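Local coordinates for SAHS4 (Ramazzottius varieornatus, PDB 5Z4G), which probably acts as a secreted molecular shield during water loss, and binds zinc on a barrel resembling fatty-acid-binding proteins, at residues P48-A53 with L99-V104; T61-W66 with V132-T137; E142-S147 with T151-Y156. All blocks are in the same frame, centred on the assembly; numbering follows the deposited sequence. Where two conformers were deposited one is given.

In the fold
The three contacts sample one beta barrel from its rim to its interior. Contact 1 lies at the surface and contains one of the zinc ligands, H101; its centre is about 20 Å from that of contact 2 and about 18 Å from that of contact 3, with no atoms touching. Contacts 2 and 3 have centres about 11 Å apart and do meet: T135 O lies 2.8 Å from E142 N, and R154 NH1 lies 2.8 Å from T61 OG1. Both also approach a tetraethylene glycol molecule, probably from the crystallisation liquor, whose nearest atoms are about 3 Å from the Y65 side chain and about 6 Å from that of Q143, consistent with an interior pocket beside these residues.

Contact 1 of 3, residues P48-A53 with L99-V104. With ZN (zinc ion), chain D.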
# COMPACT_ATOMS: atom_id res chain seq x y z
N PRO A 48 -4.59 8.84 -13.08
CA PRO A 48 -4.53 8.79 -14.55
C PRO A 48 -4.94 7.41 -15.09
O PRO A 48 -4.78 6.41 -14.37
CB PRO A 48 -3.05 9.07 -14.85
CG PRO A 48 -2.33 8.62 -13.62
CD PRO A 48 -3.24 8.93 -12.48
N PRO A 49 -5.47 7.34 -16.33
CA PRO A 49 -5.84 6.05 -16.94
C PRO A 49 -4.76 4.97 -16.88
O PRO A 49 -5.10 3.80 -16.69
CB PRO A 49 -6.15 6.43 -18.39
CG PRO A 49 -6.66 7.82 -18.29
CD PRO A 49 -5.86 8.47 -17.20
N LYS A 50 -3.49 5.34 -17.02
CA LYS A 50 -2.38 4.38 -16.95
C LYS A 50 -2.26 3.67 -15.60
O LYS A 50 -1.86 2.51 -15.54
CB LYS A 50 -1.03 5.01 -17.36
CG LYS A 50 -0.45 6.05 -16.40
CD LYS A 50 0.93 6.49 -16.84
CE LYS A 50 1.67 7.23 -15.74
NZ LYS A 50 2.21 6.32 -14.70
N ASP A 51 -2.62 4.38 -14.53
CA ASP A 51 -2.62 3.82 -13.17
C ASP A 51 -3.93 3.09 -12.86
O ASP A 51 -3.91 2.05 -12.19
CB ASP A 51 -2.35 4.92 -12.13
CG ASP A 51 -0.91 5.44 -12.18
OD1 ASP A 51 -0.04 4.83 -12.84
OD2 ASP A 51 -0.65 6.48 -11.54
N GLN A 52 -5.04 3.63 -13.36
CA GLN A 52 -6.37 3.02 -13.26
C GLN A 52 -6.38 1.57 -13.76
O GLN A 52 -6.98 0.70 -13.12
CB GLN A 52 -7.40 3.82 -14.06
CG GLN A 52 -7.91 5.09 -13.40
CD GLN A 52 -8.92 5.81 -14.28
OE1 GLN A 52 -9.96 5.26 -14.63
NE2 GLN A 52 -8.61 7.06 -14.63
N ALA A 53 -5.71 1.34 -14.88
CA ALA A 53 -5.62 0.04 -15.54
C ALA A 53 -5.08 -1.09 -14.64
O ALA A 53 -5.46 -2.25 -14.82
CB ALA A 53 -4.77 0.15 -16.80
N LEU A 99 10.45 7.09 -3.53
CA LEU A 99 10.35 6.19 -4.67
C LEU A 99 9.99 6.99 -5.91
O LEU A 99 9.44 8.09 -5.81
CB LEU A 99 9.30 5.10 -4.43
CG LEU A 99 9.65 4.06 -3.36
CD1 LEU A 99 8.41 3.34 -2.90
CD2 LEU A 99 10.69 3.06 -3.86
N SER A 100 10.30 6.44 -7.07
CA SER A 100 10.00 7.11 -8.34
C SER A 100 9.34 6.12 -9.28
O SER A 100 9.74 4.95 -9.33
CB SER A 100 11.28 7.66 -8.97
OG SER A 100 11.92 8.55 -8.07
N HIS A 101 8.33 6.58 -10.00
CA HIS A 101 7.67 5.79 -11.04
C HIS A 101 7.38 6.69 -12.23
O HIS A 101 6.69 7.71 -12.10
CB HIS A 101 6.37 5.17 -10.51
CG HIS A 101 5.64 4.33 -11.52
ND1 HIS A 101 4.47 4.73 -12.12
CD2 HIS A 101 5.93 3.12 -12.04
CE1 HIS A 101 4.06 3.80 -12.96
NE2 HIS A 101 4.93 2.81 -12.93
N ASP A 102 7.91 6.30 -13.40
CA ASP A 102 7.80 7.08 -14.64
C ASP A 102 8.12 8.56 -14.41
O ASP A 102 7.37 9.45 -14.81
CB ASP A 102 6.41 6.90 -15.29
CG ASP A 102 6.14 5.47 -15.75
OD1 ASP A 102 7.09 4.75 -16.12
OD2 ASP A 102 4.95 5.08 -15.77
N GLY A 103 9.24 8.81 -13.72
CA GLY A 103 9.74 10.16 -13.45
C GLY A 103 8.93 11.01 -12.49
O GLY A 103 9.06 12.24 -12.50
N VAL A 104 8.09 10.38 -11.67
CA VAL A 104 7.31 11.08 -10.65
C VAL A 104 7.80 10.61 -9.28
O VAL A 104 7.69 9.43 -8.95
CB VAL A 104 5.79 10.79 -10.78
CG1 VAL A 104 4.99 11.51 -9.71
CG2 VAL A 104 5.26 11.18 -12.16
ZN ZN D . 5.05 1.17 -14.22
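K50 reaches from helix 49-52 to H101, at the end of strand 97-101, and D102 in the turn that follows, and its amine carries most of the contact. From CB the chain sets out with CG between the backbone N and the carbonyl carbon (chi1 69°), then runs extended as far as CE, which lies 3.9 Å from D102 OD2; the last torsion (chi4 77°) turns NZ aside, placing it between the carboxylates of D51 and D102. There NZ makes a salt bridge of 3.2 Å with D102 OD2, using that oxygen's anti lone pair. A second, with its neighbour D51, places NZ 3.3 Å from D51 OD1, on the syn side but 34° out of the carboxylate plane. NZ also stands 3.6 Å from H101 CE1, approaching the imidazole obliquely. The far nitrogen of that ring, H101 NE2, binds a zinc ion at 2.1 Å, and H85 ND1 supplies the other protein ligand. Two backbone bonds between H101 and V104 close a type I' turn, the tight link of a two-residue beta hairpin. Helix 49-52, this turn and the region of H85 probably correspond to the portal of fatty-acid-binding proteins, here with zinc bound at its rim.

Contact 2 of 3, residues T61-W66 with V132-T137; sequences TLLKYW and VTYTAT
Y65 and Y134 form a T-shaped (edge-to-face) aromatic pair in the barrel interior, between strands that are not neighbours in the sheet. Even their CA atoms are 10.9 Å apart, so side chains alone span the distance. The ring centroids lie 5.5 Å apart with planes at 70°, and Y65 directs its edge at a face of Y134. Its hydroxyl leads: Y65 OH sits above that face toward the rim, 3.3 Å from Y134 CZ. Y134 already points inward from its strand, and CG anti to the carbonyl carbon (chi1 -63°) sets its face against this hydroxyl. L63 adds one methyl, CD2, 3.8 Å from Y134 CE2.

A water joins the two phenols, 2.8 Å from Y65 OH and 2.7 Å from Y134 OH. Y134 OH is also hydrogen-bonded to Q143 NE2, and Y65 OH to the tetraethylene glycol, so both buried hydroxyls have further partners. An alanine in place of Y134 would probably leave the Y65 edge without its aromatic face, the bridging water short of an anchor and Q143 NE2 without its phenol partner.

Around the pair, L117 of strand 116-123 touches both tyrosines. V76 of strand 74-79 packs on Y65, W24 meets it edge-to-face, and L141 of strand 140-147 lies against Y134.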
# COMPACT_ATOMS: atom_id res chain seq x y z
N THR A 61 -3.16 -7.65 -7.52
CA THR A 61 -2.03 -7.07 -6.82
C THR A 61 -1.60 -8.06 -5.75
O THR A 61 -2.44 -8.56 -4.98
CB THR A 61 -2.43 -5.74 -6.12
OG1 THR A 61 -2.92 -4.81 -7.08
CG2 THR A 61 -1.26 -5.11 -5.36
N LEU A 62 -0.30 -8.32 -5.70
CA LEU A 62 0.30 -9.05 -4.60
C LEU A 62 1.11 -8.08 -3.75
O LEU A 62 1.89 -7.29 -4.26
CB LEU A 62 1.18 -10.20 -5.10
CG LEU A 62 0.52 -11.22 -6.03
CD1 LEU A 62 1.50 -12.31 -6.40
CD2 LEU A 62 -0.76 -11.80 -5.43
N LEU A 63 0.91 -8.16 -2.44
CA LEU A 63 1.61 -7.29 -1.52
C LEU A 63 2.30 -8.15 -0.47
O LEU A 63 1.69 -9.06 0.09
CB LEU A 63 0.58 -6.37 -0.88
CG LEU A 63 0.92 -5.44 0.25
CD1 LEU A 63 2.01 -4.47 -0.16
CD2 LEU A 63 -0.37 -4.70 0.58
N LYS A 64 3.58 -7.89 -0.21
CA LYS A 64 4.31 -8.65 0.80
C LYS A 64 5.06 -7.71 1.73
O LYS A 64 5.80 -6.85 1.26
CB LYS A 64 5.26 -9.67 0.16
CG LYS A 64 5.90 -10.64 1.15
CD LYS A 64 6.49 -11.86 0.48
CE LYS A 64 7.95 -11.67 0.13
NZ LYS A 64 8.66 -12.98 0.14
N TYR A 65 4.87 -7.89 3.04
CA TYR A 65 5.62 -7.17 4.08
C TYR A 65 6.34 -8.20 4.92
O TYR A 65 5.73 -9.20 5.32
CB TYR A 65 4.68 -6.37 4.99
CG TYR A 65 4.11 -5.12 4.37
CD1 TYR A 65 4.87 -3.95 4.31
CD2 TYR A 65 2.80 -5.09 3.87
CE1 TYR A 65 4.35 -2.78 3.76
CE2 TYR A 65 2.28 -3.93 3.32
CZ TYR A 65 3.06 -2.79 3.26
OH TYR A 65 2.55 -1.65 2.69
N TRP A 66 7.63 -7.98 5.20
CA TRP A 66 8.37 -8.90 6.06
C TRP A 66 9.48 -8.19 6.83
O TRP A 66 9.89 -7.08 6.48
CB TRP A 66 8.89 -10.12 5.29
CG TRP A 66 10.06 -9.93 4.36
CD1 TRP A 66 11.37 -10.27 4.61
CD2 TRP A 66 10.03 -9.44 3.01
NE1 TRP A 66 12.16 -9.98 3.52
CE2 TRP A 66 11.36 -9.49 2.52
CE3 TRP A 66 9.02 -8.94 2.18
CZ2 TRP A 66 11.70 -9.06 1.23
CZ3 TRP A 66 9.35 -8.51 0.89
CH2 TRP A 66 10.69 -8.58 0.43
N VAL A 132 -2.39 6.06 3.71
CA VAL A 132 -2.79 4.67 3.51
C VAL A 132 -2.69 3.97 4.86
O VAL A 132 -1.70 4.13 5.56
CB VAL A 132 -1.90 3.96 2.45
CG1 VAL A 132 -2.47 2.59 2.08
CG2 VAL A 132 -1.75 4.80 1.18
N THR A 133 -3.73 3.22 5.24
CA THR A 133 -3.66 2.42 6.46
C THR A 133 -3.85 0.94 6.12
O THR A 133 -4.63 0.60 5.21
CB THR A 133 -4.70 2.82 7.52
OG1 THR A 133 -6.01 2.55 7.02
CG2 THR A 133 -4.61 4.30 7.89
N TYR A 134 -3.15 0.07 6.85
CA TYR A 134 -3.24 -1.37 6.67
C TYR A 134 -3.71 -1.95 7.98
O TYR A 134 -3.01 -1.87 8.99
CB TYR A 134 -1.86 -1.94 6.26
CG TYR A 134 -1.38 -1.40 4.94
CD1 TYR A 134 -0.71 -0.17 4.87
CD2 TYR A 134 -1.63 -2.09 3.75
CE1 TYR A 134 -0.28 0.35 3.64
CE2 TYR A 134 -1.21 -1.59 2.52
CZ TYR A 134 -0.54 -0.38 2.47
OH TYR A 134 -0.14 0.11 1.26
N THR A 135 -4.92 -2.52 7.96
CA THR A 135 -5.56 -3.10 9.13
C THR A 135 -5.85 -4.55 8.82
O THR A 135 -6.61 -4.85 7.90
CB THR A 135 -6.87 -2.37 9.47
OG1 THR A 135 -6.61 -0.97 9.52
CG2 THR A 135 -7.42 -2.83 10.83
N ALA A 136 -5.24 -5.45 9.59
CA ALA A 136 -5.35 -6.88 9.33
C ALA A 136 -5.74 -7.63 10.59
O ALA A 136 -5.33 -7.26 11.68
CB ALA A 136 -4.04 -7.44 8.77
N THR A 137 -6.58 -8.65 10.43
CA THR A 137 -6.82 -9.64 11.49
C THR A 137 -6.86 -10.97 10.78
O THR A 137 -7.64 -11.16 9.83
CB THR A 137 -8.15 -9.41 12.24
OG1 THR A 137 -8.14 -8.13 12.88
CG2 THR A 137 -8.34 -10.49 13.31
O HOH W 1 1.62 -1.48 0.01

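Contact 3 of 3, residues E142-S147 with T151-Y156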
# COMPACT_ATOMS: atom_id res chain seq x y z
N GLU A 142 -7.47 -5.04 5.29
CA GLU A 142 -8.14 -3.88 4.70
C GLU A 142 -7.11 -2.77 4.50
O GLU A 142 -6.43 -2.37 5.44
CB GLU A 142 -9.30 -3.38 5.59
CG GLU A 142 -10.23 -2.35 4.93
CD GLU A 142 -11.40 -1.90 5.80
OE1 GLU A 142 -11.95 -0.80 5.54
OE2 GLU A 142 -11.79 -2.61 6.76
N GLN A 143 -7.01 -2.29 3.26
CA GLN A 143 -6.13 -1.17 2.91
C GLN A 143 -7.03 0.04 2.62
O GLN A 143 -7.80 0.04 1.67
CB GLN A 143 -5.29 -1.54 1.68
CG GLN A 143 -4.37 -0.44 1.16
CD GLN A 143 -3.80 -0.75 -0.22
OE1 GLN A 143 -4.49 -1.31 -1.08
NE2 GLN A 143 -2.56 -0.36 -0.46
N THR A 144 -6.94 1.05 3.47
CA THR A 144 -7.76 2.24 3.33
C THR A 144 -6.84 3.34 2.82
O THR A 144 -5.73 3.49 3.31
CB THR A 144 -8.40 2.60 4.70
OG1 THR A 144 -9.15 1.48 5.18
CG2 THR A 144 -9.34 3.79 4.61
N PHE A 145 -7.27 4.10 1.82
CA PHE A 145 -6.44 5.17 1.27
C PHE A 145 -7.26 6.43 1.06
O PHE A 145 -8.36 6.37 0.49
CB PHE A 145 -5.72 4.74 -0.02
CG PHE A 145 -6.55 3.91 -0.95
CD1 PHE A 145 -6.58 2.52 -0.83
CD2 PHE A 145 -7.28 4.51 -1.98
CE1 PHE A 145 -7.33 1.75 -1.70
CE2 PHE A 145 -8.04 3.74 -2.85
CZ PHE A 145 -8.06 2.36 -2.70
N THR A 146 -6.72 7.56 1.52
CA THR A 146 -7.41 8.84 1.42
C THR A 146 -6.51 9.84 0.73
O THR A 146 -5.35 9.99 1.11
CB THR A 146 -7.82 9.36 2.82
OG1 THR A 146 -8.60 8.35 3.48
CG2 THR A 146 -8.63 10.68 2.73
N SER A 147 -7.06 10.54 -0.26
CA SER A 147 -6.34 11.60 -0.95
C SER A 147 -7.32 12.63 -1.46
O SER A 147 -8.37 12.27 -2.00
CB SER A 147 -5.52 11.03 -2.11
OG SER A 147 -4.68 12.03 -2.65
N THR A 151 -11.88 8.77 0.28
CA THR A 151 -11.37 7.52 0.81
C THR A 151 -11.84 6.34 -0.03
O THR A 151 -13.03 6.20 -0.32
CB THR A 151 -11.80 7.34 2.27
OG1 THR A 151 -11.28 8.42 3.04
CG2 THR A 151 -11.28 6.05 2.85
N GLY A 152 -10.88 5.50 -0.42
CA GLY A 152 -11.15 4.20 -1.00
C GLY A 152 -10.70 3.09 -0.06
O GLY A 152 -9.89 3.32 0.83
N LYS A 153 -11.24 1.90 -0.24
CA LYS A 153 -10.87 0.76 0.60
C LYS A 153 -10.71 -0.47 -0.26
O LYS A 153 -11.58 -0.79 -1.07
CB LYS A 153 -11.91 0.50 1.71
CG LYS A 153 -12.19 1.68 2.62
CD LYS A 153 -13.40 1.44 3.51
CE LYS A 153 -13.72 2.68 4.34
NZ LYS A 153 -14.61 2.36 5.49
N ARG A 154 -9.58 -1.14 -0.11
CA ARG A 154 -9.33 -2.39 -0.82
C ARG A 154 -9.06 -3.52 0.15
O ARG A 154 -8.38 -3.34 1.17
CB ARG A 154 -8.13 -2.22 -1.74
CG ARG A 154 -8.09 -3.22 -2.85
CD ARG A 154 -6.88 -2.98 -3.69
NE ARG A 154 -7.01 -3.65 -4.97
CZ ARG A 154 -6.00 -3.92 -5.78
NH1 ARG A 154 -4.76 -3.61 -5.40
NH2 ARG A 154 -6.22 -4.52 -6.94
N TRP A 155 -9.59 -4.70 -0.18
CA TRP A 155 -9.40 -5.89 0.65
C TRP A 155 -8.48 -6.91 0.00
O TRP A 155 -8.47 -7.08 -1.22
CB TRP A 155 -10.75 -6.53 1.00
CG TRP A 155 -11.55 -5.69 1.95
CD1 TRP A 155 -11.59 -5.80 3.31
CD2 TRP A 155 -12.42 -4.60 1.61
NE1 TRP A 155 -12.43 -4.85 3.84
CE2 TRP A 155 -12.95 -4.10 2.82
CE3 TRP A 155 -12.80 -4.00 0.39
CZ2 TRP A 155 -13.85 -3.02 2.86
CZ3 TRP A 155 -13.70 -2.92 0.43
CH2 TRP A 155 -14.21 -2.45 1.66
N TYR A 156 -7.71 -7.58 0.86
CA TYR A 156 -6.75 -8.61 0.45
C TYR A 156 -6.94 -9.85 1.32
O TYR A 156 -7.37 -9.74 2.47
CB TYR A 156 -5.31 -8.13 0.65
CG TYR A 156 -4.89 -6.93 -0.16
CD1 TYR A 156 -5.32 -5.63 0.17
CD2 TYR A 156 -4.02 -7.07 -1.25
CE1 TYR A 156 -4.94 -4.54 -0.58
CE2 TYR A 156 -3.64 -5.98 -2.02
CZ TYR A 156 -4.09 -4.71 -1.66
OH TYR A 156 -3.73 -3.58 -2.37
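The F145 ring lies over the backbone of G152, whose carbonyl O stands above the centre of one face. G152 CA makes a CH-pi contact on the same ring, 4.1 Å from the centroid, and F41 of helix 38-44 meets F145 edge-to-face. F145 gets there by placing CG between its own backbone N and carbonyl carbon (chi1 40°), which folds the ring across the neighbouring strand.

The Y156 ring is met at its edge, in plane, by Q143 OE1. Y156 OH donates to that oxygen over 2.7 Å, arriving 42° out of the carbonyl plane of the amide. R154 NH1 in turn gives a hydrogen bond of 3.2 Å to Y156 OH, although T61 OG1 is its stronger partner. The W155 indole, modelled in two conformers, is in one of them met obliquely by the E142 chain running alongside, E142 CG 3.5 Å from W155 NE1 and carboxylate and ring planes 34° apart.

Beneath these groups, Q143 with R154 and F145 with G152 are antiparallel hydrogen-bonded pairs of the hairpin made by strands 140-147 and 150-159. The bond from Q143 N to R154 O is short at 2.7 Å and nearly straight.

The opposite face of the sheet carries E142, T144, T146, T151, K153 and W155. T146 OG1 and T151 OG1 share a hydrogen bond of 2.7 Å, while T144 CG2 and T151 CG2 press together at 3.5 Å. E142 OE1 rests 3.4 Å from K153 CD, and the charges stay just beyond a salt bridge.

With NE2 held by Y134 and OE1 by Y156, the Q143 amide is probably fixed in one orientation. R154 and Y156 match the Arg-x-Tyr pair that holds ligand carboxylates in many fatty-acid-binding proteins; here the linked R154, Y156 and Q143 form a polar network inside the barrel, consistent with a fold of that type.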